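PDB 4XTK: CRISPR-associated endonuclease Cas1 from Thermotoga maritima, which probably acts as a metal-dependent double-stranded DNA endonuclease in CRISPR adaptive immunity, working as a homodimer that pairs with Cas2. Local coordinates for residues V299-R302 against S303-K306; K306-L309 against H310-E313. One frame throughout, in Å; residues are numbered along the deposited sequence.

Interaction 1: residues V299-R302 against S303-K306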
loop_
_atom_site.group_PDB
_atom_site.type_symbol
_atom_site.label_atom_id
_atom_site.label_comp_id
_atom_site.label_asym_id
_atom_site.label_seq_id
_atom_site.Cartn_x
_atom_site.Cartn_y
_atom_site.Cartn_z
ATOM N N VAL E 299 -21.036 8.558 -21.049
ATOM C CA VAL E 299 -19.957 8.564 -20.080
ATOM C C VAL E 299 -18.626 8.469 -20.819
ATOM O O VAL E 299 -18.558 7.950 -21.937
ATOM C CB VAL E 299 -20.096 7.402 -19.069
ATOM C CG1 VAL E 299 -21.316 7.612 -18.193
ATOM C CG2 VAL E 299 -20.188 6.062 -19.795
ATOM N N SER E 300 -17.575 8.996 -20.201
ATOM C CA SER E 300 -16.237 8.883 -20.760
ATOM C C SER E 300 -15.750 7.455 -20.588
ATOM O O SER E 300 -16.264 6.715 -19.748
ATOM C CB SER E 300 -15.277 9.859 -20.081
ATOM O OG SER E 300 -15.130 9.548 -18.704
ATOM N N MET E 301 -14.763 7.068 -21.385
ATOM C CA MET E 301 -14.202 5.734 -21.280
ATOM C C MET E 301 -13.547 5.527 -19.916
ATOM O O MET E 301 -13.559 4.423 -19.375
ATOM C CB MET E 301 -13.188 5.484 -22.395
ATOM C CG MET E 301 -12.986 4.014 -22.708
ATOM S SD MET E 301 -14.510 3.250 -23.291
ATOM C CE MET E 301 -14.887 4.281 -24.700
ATOM N N ARG E 302 -12.982 6.596 -19.361
ATOM C CA ARG E 302 -12.355 6.517 -18.046
ATOM C C ARG E 302 -13.401 6.211 -16.987
ATOM O O ARG E 302 -13.120 5.533 -16.005
ATOM C CB ARG E 302 -11.623 7.816 -17.706
ATOM C CG ARG E 302 -10.915 7.782 -16.361
ATOM C CD ARG E 302 -10.203 9.090 -16.048
ATOM N NE ARG E 302 -9.055 9.325 -16.920
ATOM C CZ ARG E 302 -9.066 10.131 -17.976
ATOM N NH1 ARG E 302 -10.173 10.789 -18.300
ATOM N NH2 ARG E 302 -7.969 10.281 -18.709
ATOM N N SER E 303 -14.614 6.714 -17.190
ATOM C CA SER E 303 -15.694 6.428 -16.263
ATOM C C SER E 303 -16.156 4.988 -16.416
ATOM O O SER E 303 -16.477 4.335 -15.427
ATOM C CB SER E 303 -16.859 7.392 -16.468
ATOM O OG SER E 303 -16.549 8.663 -15.923
ATOM N N LEU E 304 -16.177 4.494 -17.652
ATOM C CA LEU E 304 -16.556 3.108 -17.911
ATOM C C LEU E 304 -15.629 2.137 -17.188
ATOM O O LEU E 304 -16.083 1.131 -16.631
ATOM C CB LEU E 304 -16.555 2.809 -19.412
ATOM C CG LEU E 304 -17.836 3.120 -20.189
ATOM C CD1 LEU E 304 -17.754 2.537 -21.588
ATOM C CD2 LEU E 304 -19.067 2.598 -19.464
ATOM N N ILE E 305 -14.334 2.437 -17.206
ATOM C CA ILE E 305 -13.356 1.609 -16.510
ATOM C C ILE E 305 -13.603 1.721 -15.008
ATOM O O ILE E 305 -13.629 0.718 -14.295
ATOM C CB ILE E 305 -11.910 2.023 -16.850
ATOM C CG1 ILE E 305 -11.674 1.919 -18.358
ATOM C CG2 ILE E 305 -10.908 1.152 -16.108
ATOM C CD1 ILE E 305 -10.343 2.483 -18.807
ATOM N N LYS E 306 -13.809 2.949 -14.546
ATOM C CA LYS E 306 -14.132 3.208 -13.152
ATOM C C LYS E 306 -15.342 2.386 -12.718
ATOM O O LYS E 306 -15.337 1.775 -11.649
ATOM C CB LYS E 306 -14.412 4.700 -12.930
ATOM C CG LYS E 306 -13.179 5.584 -12.787
ATOM C CD LYS E 306 -13.593 7.050 -12.689
ATOM C CE LYS E 306 -12.429 8.008 -12.916
ATOM N NZ LYS E 306 -12.404 9.110 -11.909
#
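S300 closes the strand 297-300 and passes straight into helix 301-316, whose first turn is tied by backbone bonds from L304 N to S300 O, I305 N to M301 O and K306 N to R302 O. S300 is the N-cap: its OG accepts from S303 N at 3.3 Å, with an N-H...O angle of 144°. The hydroxyl reaches that amide because OG sits between the backbone N and the carbonyl carbon (chi1 64°). S303 N also makes a weak bond to S300 O, so two oxygens of one residue share a single N-H, while S303 OG stands 3.2 Å from S300 OG.

On another side of the turn, V299 and L304 meet at about a right angle, CG2 of the valine lying 3.7 Å from L304 CD2. The other branch of the leucine, CD1, touches M301 SD at the same 3.7 Å. The methionine chain, bent at chi2 and chi3, thus brings its sulfur against one methyl while the valine takes the other. M301 is buried, packing on A241 and V242 of helix 230-252, while L304 reaches V290 of the partner strand 289-292.

R302 and K306, one turn apart, run side by side in the same direction, with R302 CG 3.8 Å from K306 CE. Their charged ends stay apart, R302 NE remaining 6.0 Å from K306 NZ, and a long, weak ion pair joins R302 to E283. The chemistry is therefore divided around the turn: apolar contacts of V299, M301 and L304 occupy one side, whereas at the helix start the S300 hydroxyl stands in for the carbonyl that a preceding helical turn would have offered S303 N.

Interaction 2: residues K306-L309 against H310-E313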
loop_
_atom_site.group_PDB
_atom_site.type_symbol
_atom_site.label_atom_id
_atom_site.label_comp_id
_atom_site.label_asym_id
_atom_site.label_seq_id
_atom_site.Cartn_x
_atom_site.Cartn_y
_atom_site.Cartn_z
ATOM N N LYS E 306 -13.809 2.949 -14.546
ATOM C CA LYS E 306 -14.132 3.208 -13.152
ATOM C C LYS E 306 -15.342 2.386 -12.718
ATOM O O LYS E 306 -15.337 1.775 -11.649
ATOM C CB LYS E 306 -14.412 4.700 -12.930
ATOM C CG LYS E 306 -13.179 5.584 -12.787
ATOM C CD LYS E 306 -13.593 7.050 -12.689
ATOM C CE LYS E 306 -12.429 8.008 -12.916
ATOM N NZ LYS E 306 -12.404 9.110 -11.909
ATOM N N MET E 307 -16.370 2.374 -13.563
ATOM C CA MET E 307 -17.624 1.700 -13.250
ATOM C C MET E 307 -17.443 0.192 -13.144
ATOM O O MET E 307 -18.031 -0.454 -12.273
ATOM C CB MET E 307 -18.682 2.023 -14.301
ATOM C CG MET E 307 -19.228 3.438 -14.224
ATOM S SD MET E 307 -20.482 3.748 -15.483
ATOM C CE MET E 307 -21.426 2.227 -15.365
ATOM N N GLU E 308 -16.624 -0.362 -14.032
ATOM C CA GLU E 308 -16.362 -1.795 -14.041
ATOM C C GLU E 308 -15.628 -2.214 -12.771
ATOM O O GLU E 308 -15.885 -3.284 -12.212
ATOM C CB GLU E 308 -15.552 -2.185 -15.281
ATOM C CG GLU E 308 -15.501 -3.677 -15.534
ATOM C CD GLU E 308 -16.874 -4.271 -15.797
ATOM O OE1 GLU E 308 -17.747 -3.552 -16.332
ATOM O OE2 GLU E 308 -17.075 -5.462 -15.477
ATOM N N LEU E 309 -14.723 -1.356 -12.318
ATOM C CA LEU E 309 -14.010 -1.584 -11.073
ATOM C C LEU E 309 -14.966 -1.567 -9.888
ATOM O O LEU E 309 -14.854 -2.387 -8.973
ATOM C CB LEU E 309 -12.927 -0.532 -10.888
ATOM C CG LEU E 309 -11.801 -0.599 -11.911
ATOM C CD1 LEU E 309 -10.848 0.560 -11.684
ATOM C CD2 LEU E 309 -11.083 -1.950 -11.835
ATOM N N HIS E 310 -15.913 -0.635 -9.912
ATOM C CA HIS E 310 -16.886 -0.542 -8.838
ATOM C C HIS E 310 -17.815 -1.753 -8.852
ATOM O O HIS E 310 -18.303 -2.180 -7.807
ATOM C CB HIS E 310 -17.698 0.749 -8.943
ATOM C CG HIS E 310 -18.589 0.993 -7.765
ATOM N ND1 HIS E 310 -18.105 1.116 -6.481
ATOM C CD2 HIS E 310 -19.933 1.118 -7.675
ATOM C CE1 HIS E 310 -19.114 1.317 -5.651
ATOM N NE2 HIS E 310 -20.234 1.324 -6.349
ATOM N N LYS E 311 -18.053 -2.297 -10.043
ATOM C CA LYS E 311 -18.873 -3.496 -10.200
ATOM C C LYS E 311 -18.206 -4.688 -9.538
ATOM O O LYS E 311 -18.862 -5.531 -8.936
ATOM C CB LYS E 311 -19.119 -3.801 -11.679
ATOM C CG LYS E 311 -20.562 -3.644 -12.129
ATOM C CD LYS E 311 -20.702 -3.922 -13.627
ATOM C CE LYS E 311 -20.598 -2.644 -14.459
ATOM N NZ LYS E 311 -21.670 -1.654 -14.142
ATOM N N LEU E 312 -16.890 -4.758 -9.667
ATOM C CA LEU E 312 -16.138 -5.838 -9.060
ATOM C C LEU E 312 -16.135 -5.674 -7.547
ATOM O O LEU E 312 -16.235 -6.654 -6.807
ATOM C CB LEU E 312 -14.709 -5.874 -9.601
ATOM C CG LEU E 312 -13.837 -6.985 -9.021
ATOM C CD1 LEU E 312 -14.470 -8.353 -9.287
ATOM C CD2 LEU E 312 -12.417 -6.900 -9.572
ATOM N N GLU E 313 -16.021 -4.426 -7.099
ATOM C CA GLU E 313 -16.052 -4.108 -5.674
ATOM C C GLU E 313 -17.356 -4.577 -5.040
ATOM O O GLU E 313 -17.362 -5.212 -3.977
ATOM C CB GLU E 313 -15.880 -2.603 -5.450
ATOM C CG GLU E 313 -14.448 -2.107 -5.600
ATOM C CD GLU E 313 -14.313 -0.621 -5.329
ATOM O OE1 GLU E 313 -15.120 0.163 -5.876
ATOM O OE2 GLU E 313 -13.400 -0.232 -4.568
#
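K311 folds back along the preceding turn toward M307 and E308, and its chain can be followed atom by atom. CB lies against the backbone, 3.3 Å from E308 O, and CG passes 4.1 Å from M307 O. CD then comes to 4.0 Å from E308 OE1, and CE closes on the same carboxylate oxygen to 3.5 Å. Bends at chi3 and chi4 turn the tip aside, leaving NZ 4.1 Å from the M307 CE methyl. The lysine thus meets the glutamate with its methylene chain; the opposite charges, K311 NZ and E308 OE1, are 4.9 Å apart, probably close enough to attract but not in contact.

The backbone keeps the regular helical bonds, H310 N to K306 O, K311 N to M307 O, L312 N to E308 O and E313 N to L309 O. On another side of the helix H310 ND1 donates to E313 OE1 at 3.2 Å, a His-carboxylate hydrogen bond in which the oxygen lies near the plane of the imidazole, 14° out of it, and is approached nearly along its C-O axis. The other oxygen, E313 OE2, accepts from the backbone N of H212, so the carboxylate bridges the helix and a loop.

L309 and L312 turn to the interior. The first packs on I234 of helix 230-252 and on L207 and I208 of helix 188-208; the second rests on L230. E308, against L237 and F238, lies about 9 Å from E236, a probable manganese ligand, side chain to side chain. This face of helix 301-316 therefore packs on helices 188-208 and 230-252, in the neighbourhood of the predicted metal ligands.

In the fold
Interactions 1 and 2 are successive portions of helix 301-316, sharing K306, their centres about 10 Å apart. Both are partly buried and set apolar residues against helices 188-208 and 230-252; K306 and H310 are exposed, whereas the polar E308 is buried against helix 230-252. Only interaction 1 contains residues of the two-stranded sheet; interaction 2 reaches its connecting loop through M307 on L295. Their chemistry differs accordingly: capping at a helix start in the first, polar side-chain pairing within a regular helix in the second. Side chain to side chain, I305 lies about 11 Å from E236 and L312 about 11 Å from H221, both predicted manganese ligands.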